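Local coordinates for xylanase Y (Bacillus halodurans, PDB 1WU4), which hydrolyses xylooligosaccharides of three or more units, releasing xylose from the reducing end with inversion of anomeric configuration, at residues D34-E37 / Q38-D42; L161-T164 / C165-G169; F261-S264 / Y265-A268. The protein carries 1 engineered substitution. All blocks are in the same frame, centred on the assembly; numbering follows the deposited sequence.

Contact 1: D34-E37 / Q38-D42; sequences DTWE and QLFGD
Trp36 and Phe40, one turn apart near the C-terminal end of helix 25-40, lie face on face in an offset stack. The six-membered ring of Trp36 and the ring of Phe40 have centroids 4.0 Å apart and planes only 8° from parallel. The tightest point is Trp36 CZ3 to Phe40 CD2, 3.4 Å. Trp36 carries CG anti to its own N (chi1 162°), which swings the indole along the helix over the next turn; Phe40 CB then sits over the same indole face, a CH-pi contact 3.9 Å from the six-ring centroid. Phe40 N bonds to Trp36 O at 2.8 Å, joining the same two residues through the backbone. Ile87 of helix 85-99 touches both side chains, and Tyr49 meets Phe40. A bend at chi2 carries the Glu37 carboxylate to the edge of the Trp36 ring, with OE2 in the ring plane. The looser side is that of Gln38, which is exposed and brings CG to 3.4 Å from Asp34 O. The helix runs out through a weak bond from Gly41 N to Glu37 O, 2.7 Å, and Gly41 leaves helical angles. The turn is thus held by apolar stacking and backbone bonds, and its polar side chains stay at the rim.

Contact 2: L161-T164 / C165-G169; sequences LLHT and CVHNG
The last turn of helix 154-167 in the family 8 (alpha/alpha)6 barrel carries this contact, with His163 and His167 one turn apart on one side and Thr164 and Asn168 on another. The two imidazoles are near parallel, 21° between planes, but slid so far that they barely overlap, with centroids 4.9 Å apart. What lies over the His163 face is His167 CB, a CH-pi contact 4.2 Å from the ring centroid, while His163 ND1 comes within 3.5 Å of His167 CD2. His163 has CG anti to its backbone N (chi1 165°), which leans its ring forward along the helix to meet the following turn. The His167 ring is fixed at both nitrogens, NE2 by Asp215 and ND1 by Glu170, so its rotation is set from outside the pair. His167 N also bonds to His163 O at 2.8 Å. Thr164 and Asn168 run side by side: Thr164 CG2 lies 3.9 Å from Asn168 CG, and Asn168 N bonds to Thr164 O at 2.9 Å just as Asn168 leaves helical angles. On the inner side Cys165 SG lies 4.4 Å from both Leu161 CG and Leu162 CD2. Leu161 and Leu162 pack on helix 127-144, Leu162 also joins Val166 against Trp219 of helix 216-233, and the Thr164-Asn168 flank rests on Tyr109, so the turn is wedged between two helices and a loop.

Contact 3: F261-S264 / Y265-A268; sequences FSDS and YRVA
Tyr265 sets CG anti to its carbonyl carbon (chi1 -55°), folding its ring back under the preceding loop, and Arg266 bends at chi3 (-62°) so that its guanidinium returns to Asp263. These residues form the entry into helix 265-278 at the active site of the (alpha/alpha)6 barrel, where Asp263 is probably the proton acceptor. Over one face of the Tyr265 ring lie Phe261 O, 3.3 Å from Tyr265 CD1, and Ser262 CA, a CH-pi contact 4.0 Å from the ring centroid. Tyr265 OH bonds to Ser317 and accepts from a water that also bonds to Ser262 OG. A leucine in place of Tyr265 would probably leave this water and Ser317 without their phenolic partner and deprive the Phe261-Ser262 backbone of its flat aromatic support. Asp263 O takes two bonds from Arg266: the backbone N comes from above the carbonyl plane, whereas NE lies in that plane, on a lone pair, at 3.2 Å. NH2 of Arg266 makes a long salt bridge to Asp263 OD2, 3.5 Å, with carboxylate and guanidinium planes turned 58° apart. The guanidinium is held elsewhere too: NH1 pairs with Glu70, the likely proton donor, and NH2 bonds to Ser197. Arg266 therefore links both probable catalytic carboxylates. Further along the helix, Val267 N bonds to Ser264 O, 3.0 Å away; a water lies 2.8 Å from Ser264 O and accepts from Ala268 N at 3.0 Å, bridging the two.

Overall arrangement
Contact 3 lies at the probable active site, holding Asp263, the likely proton acceptor, and its Arg266 side chain comes within about 3 Å of that of Glu70. Its centre lies about 10 Å from the centre of the chain, against about 19 Å for contact 1 and 20 Å for contact 2. Contacts 1 and 2 close two peripheral helices on opposite sides of that centre, 35 Å apart between centres, whereas contact 3 opens a helix, with its centre about 24 Å from that of contact 1 and about 26 Å from that of contact 2. None touches another; the nearest atoms of contacts 1 and 3 are about 14 Å apart. The bound nickel belongs to the periphery, about 7 Å from the Asp34 side chain.

Contact 1: D34-E37 / Q38-D42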
# COMPACT_ATOMS: atom_id res chain seq x y z
N ASP A 34 19.52 0.83 -7.23
CA ASP A 34 19.99 1.98 -6.46
C ASP A 34 18.93 2.46 -5.47
O ASP A 34 19.25 2.81 -4.34
CB ASP A 34 20.41 3.12 -7.38
CG ASP A 34 21.67 2.82 -8.17
OD1 ASP A 34 22.29 1.76 -7.92
OD2 ASP A 34 22.06 3.64 -9.03
N THR A 35 17.67 2.47 -5.90
CA THR A 35 16.59 2.90 -5.02
C THR A 35 16.51 1.95 -3.82
O THR A 35 16.43 2.40 -2.68
CB THR A 35 15.24 2.90 -5.77
OG1 THR A 35 15.33 3.77 -6.90
CG2 THR A 35 14.13 3.39 -4.85
N TRP A 36 16.55 0.65 -4.09
CA TRP A 36 16.50 -0.35 -3.04
C TRP A 36 17.66 -0.16 -2.06
O TRP A 36 17.46 -0.15 -0.85
CB TRP A 36 16.54 -1.76 -3.64
CG TRP A 36 16.92 -2.83 -2.66
CD1 TRP A 36 18.17 -3.33 -2.43
CD2 TRP A 36 16.04 -3.51 -1.75
NE1 TRP A 36 18.12 -4.28 -1.43
CE2 TRP A 36 16.83 -4.41 -1.00
CE3 TRP A 36 14.66 -3.45 -1.49
CZ2 TRP A 36 16.29 -5.24 -0.01
CZ3 TRP A 36 14.13 -4.28 -0.51
CH2 TRP A 36 14.94 -5.16 0.22
N GLU A 37 18.87 -0.01 -2.60
CA GLU A 37 20.06 0.16 -1.76
C GLU A 37 20.02 1.40 -0.88
O GLU A 37 20.48 1.37 0.26
CB GLU A 37 21.32 0.18 -2.63
CG GLU A 37 21.73 -1.18 -3.18
CD GLU A 37 21.95 -2.20 -2.08
OE1 GLU A 37 22.60 -1.86 -1.07
OE2 GLU A 37 21.48 -3.35 -2.23
N GLN A 38 19.48 2.49 -1.40
CA GLN A 38 19.41 3.71 -0.61
C GLN A 38 18.50 3.52 0.60
O GLN A 38 18.75 4.07 1.67
CB GLN A 38 18.90 4.88 -1.44
CG GLN A 38 19.92 5.46 -2.40
CD GLN A 38 19.63 6.91 -2.73
OE1 GLN A 38 19.51 7.74 -1.83
NE2 GLN A 38 19.50 7.21 -4.01
N LEU A 39 17.44 2.73 0.43
CA LEU A 39 16.48 2.49 1.49
C LEU A 39 16.82 1.35 2.44
O LEU A 39 16.57 1.44 3.64
CB LEU A 39 15.09 2.22 0.89
CG LEU A 39 14.23 3.40 0.46
CD1 LEU A 39 15.01 4.35 -0.42
CD2 LEU A 39 13.00 2.88 -0.26
N PHE A 40 17.41 0.28 1.91
CA PHE A 40 17.74 -0.89 2.71
C PHE A 40 19.23 -1.12 2.96
O PHE A 40 19.60 -2.07 3.65
CB PHE A 40 17.12 -2.13 2.06
CG PHE A 40 15.63 -2.19 2.20
CD1 PHE A 40 15.04 -2.93 3.23
CD2 PHE A 40 14.80 -1.46 1.35
CE1 PHE A 40 13.66 -2.95 3.40
CE2 PHE A 40 13.42 -1.47 1.51
CZ PHE A 40 12.84 -2.21 2.54
N GLY A 41 20.07 -0.25 2.41
CA GLY A 41 21.51 -0.40 2.60
C GLY A 41 21.96 0.23 3.91
O GLY A 41 21.14 0.78 4.65
N ASP A 42 23.25 0.15 4.21
CA ASP A 42 23.76 0.71 5.45
C ASP A 42 24.29 2.13 5.26
O ASP A 42 25.49 2.36 5.30
CB ASP A 42 24.88 -0.17 6.01
CG ASP A 42 26.04 -0.34 5.05
OD1 ASP A 42 27.03 -1.00 5.42
OD2 ASP A 42 25.95 0.18 3.91

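Contact 2: L161-T164 / C165-G169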
# COMPACT_ATOMS: atom_id res chain seq x y z
N LEU A 161 -4.59 -14.56 10.14
CA LEU A 161 -4.82 -13.12 10.24
C LEU A 161 -6.07 -12.71 9.48
O LEU A 161 -6.90 -11.96 10.00
CB LEU A 161 -3.61 -12.36 9.71
CG LEU A 161 -3.69 -10.83 9.78
CD1 LEU A 161 -3.97 -10.38 11.21
CD2 LEU A 161 -2.38 -10.24 9.27
N LEU A 162 -6.22 -13.19 8.25
CA LEU A 162 -7.39 -12.82 7.47
C LEU A 162 -8.67 -13.38 8.09
O LEU A 162 -9.75 -12.81 7.92
CB LEU A 162 -7.24 -13.28 6.02
CG LEU A 162 -6.17 -12.51 5.24
CD1 LEU A 162 -6.14 -13.00 3.80
CD2 LEU A 162 -6.46 -11.01 5.29
N HIS A 163 -8.56 -14.49 8.81
CA HIS A 163 -9.73 -15.06 9.47
C HIS A 163 -10.20 -14.04 10.51
O HIS A 163 -11.39 -13.74 10.61
CB HIS A 163 -9.38 -16.37 10.18
CG HIS A 163 -10.43 -16.81 11.16
ND1 HIS A 163 -11.64 -17.33 10.76
CD2 HIS A 163 -10.47 -16.74 12.51
CE1 HIS A 163 -12.39 -17.56 11.82
NE2 HIS A 163 -11.70 -17.21 12.90
N THR A 164 -9.26 -13.51 11.29
CA THR A 164 -9.58 -12.53 12.31
C THR A 164 -10.20 -11.28 11.68
O THR A 164 -11.21 -10.76 12.15
CB THR A 164 -8.32 -12.12 13.09
OG1 THR A 164 -7.70 -13.30 13.63
CG2 THR A 164 -8.67 -11.18 14.23
N CYS A 165 -9.58 -10.80 10.60
CA CYS A 165 -10.06 -9.61 9.90
C CYS A 165 -11.53 -9.70 9.48
O CYS A 165 -12.23 -8.70 9.48
CB CYS A 165 -9.21 -9.34 8.66
SG CYS A 165 -7.51 -8.85 9.02
N VAL A 166 -11.98 -10.90 9.14
CA VAL A 166 -13.35 -11.09 8.70
C VAL A 166 -14.32 -11.53 9.80
O VAL A 166 -15.46 -11.07 9.84
CB VAL A 166 -13.42 -12.15 7.56
CG1 VAL A 166 -14.87 -12.40 7.15
CG2 VAL A 166 -12.61 -11.67 6.37
N HIS A 167 -13.86 -12.40 10.69
CA HIS A 167 -14.71 -12.96 11.73
C HIS A 167 -14.61 -12.45 13.16
O HIS A 167 -15.40 -12.86 14.01
CB HIS A 167 -14.51 -14.48 11.75
CG HIS A 167 -14.93 -15.14 10.47
ND1 HIS A 167 -16.23 -15.52 10.22
CD2 HIS A 167 -14.23 -15.45 9.36
CE1 HIS A 167 -16.31 -16.03 9.01
NE2 HIS A 167 -15.11 -16.00 8.46
N ASN A 168 -13.66 -11.56 13.44
CA ASN A 168 -13.51 -11.04 14.80
C ASN A 168 -14.83 -10.48 15.32
O ASN A 168 -15.54 -9.76 14.61
CB ASN A 168 -12.44 -9.95 14.85
CG ASN A 168 -11.78 -9.85 16.21
OD1 ASN A 168 -11.22 -8.81 16.56
ND2 ASN A 168 -11.81 -10.94 16.97
N GLY A 169 -15.17 -10.83 16.56
CA GLY A 169 -16.41 -10.35 17.15
C GLY A 169 -17.45 -11.44 17.29
O GLY A 169 -18.36 -11.33 18.12

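Contact 3: F261-S264 / Y265-A268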
# COMPACT_ATOMS: atom_id res chain seq x y z
N PHE A 261 -4.89 14.54 0.53
CA PHE A 261 -3.63 14.71 1.22
C PHE A 261 -2.88 13.38 1.30
O PHE A 261 -3.18 12.44 0.56
CB PHE A 261 -3.86 15.30 2.62
CG PHE A 261 -2.73 16.18 3.11
CD1 PHE A 261 -2.17 15.97 4.36
CD2 PHE A 261 -2.25 17.22 2.32
CE1 PHE A 261 -1.14 16.79 4.82
CE2 PHE A 261 -1.21 18.04 2.77
CZ PHE A 261 -0.66 17.83 4.03
N SER A 262 -1.91 13.30 2.21
CA SER A 262 -1.05 12.13 2.36
C SER A 262 -1.62 10.73 2.10
O SER A 262 -1.07 10.00 1.28
CB SER A 262 -0.40 12.17 3.74
OG SER A 262 0.22 13.44 3.93
N ASP A 263 -2.69 10.35 2.79
CA ASP A 263 -3.27 9.02 2.58
C ASP A 263 -3.73 8.83 1.13
O ASP A 263 -3.46 7.80 0.51
CB ASP A 263 -4.49 8.82 3.48
CG ASP A 263 -4.14 8.36 4.88
OD1 ASP A 263 -3.06 8.74 5.39
OD2 ASP A 263 -4.95 7.62 5.48
N SER A 264 -4.42 9.85 0.62
CA SER A 264 -5.01 9.86 -0.72
C SER A 264 -4.09 9.54 -1.88
O SER A 264 -4.53 8.97 -2.88
CB SER A 264 -5.62 11.24 -1.00
OG SER A 264 -6.42 11.70 0.07
N TYR A 265 -2.83 9.92 -1.77
CA TYR A 265 -1.88 9.71 -2.85
C TYR A 265 -1.82 8.26 -3.32
O TYR A 265 -1.63 8.00 -4.51
CB TYR A 265 -0.48 10.18 -2.43
CG TYR A 265 -0.41 11.61 -1.96
CD1 TYR A 265 -1.45 12.52 -2.22
CD2 TYR A 265 0.70 12.07 -1.26
CE1 TYR A 265 -1.37 13.84 -1.79
CE2 TYR A 265 0.79 13.40 -0.83
CZ TYR A 265 -0.25 14.27 -1.10
OH TYR A 265 -0.16 15.58 -0.67
N ARG A 266 -2.00 7.33 -2.39
CA ARG A 266 -1.93 5.92 -2.73
C ARG A 266 -3.04 5.40 -3.62
O ARG A 266 -2.89 4.35 -4.24
CB ARG A 266 -1.84 5.10 -1.44
CG ARG A 266 -0.59 5.43 -0.65
CD ARG A 266 -0.58 4.80 0.73
NE ARG A 266 -1.67 5.30 1.55
CZ ARG A 266 -1.73 5.15 2.87
NH1 ARG A 266 -0.76 4.53 3.51
NH2 ARG A 266 -2.77 5.62 3.54
N VAL A 267 -4.15 6.12 -3.69
CA VAL A 267 -5.26 5.69 -4.53
C VAL A 267 -4.82 5.51 -5.99
O VAL A 267 -5.10 4.48 -6.60
CB VAL A 267 -6.44 6.69 -4.45
CG1 VAL A 267 -7.49 6.35 -5.50
CG2 VAL A 267 -7.06 6.64 -3.06
N ALA A 268 -4.11 6.50 -6.54
CA ALA A 268 -3.65 6.40 -7.92
C ALA A 268 -2.72 5.21 -8.10
O ALA A 268 -2.79 4.50 -9.11
CB ALA A 268 -2.93 7.68 -8.33
O HOH W 1 1.06 15.39 1.97
O HOH W 2 -4.45 9.35 -5.69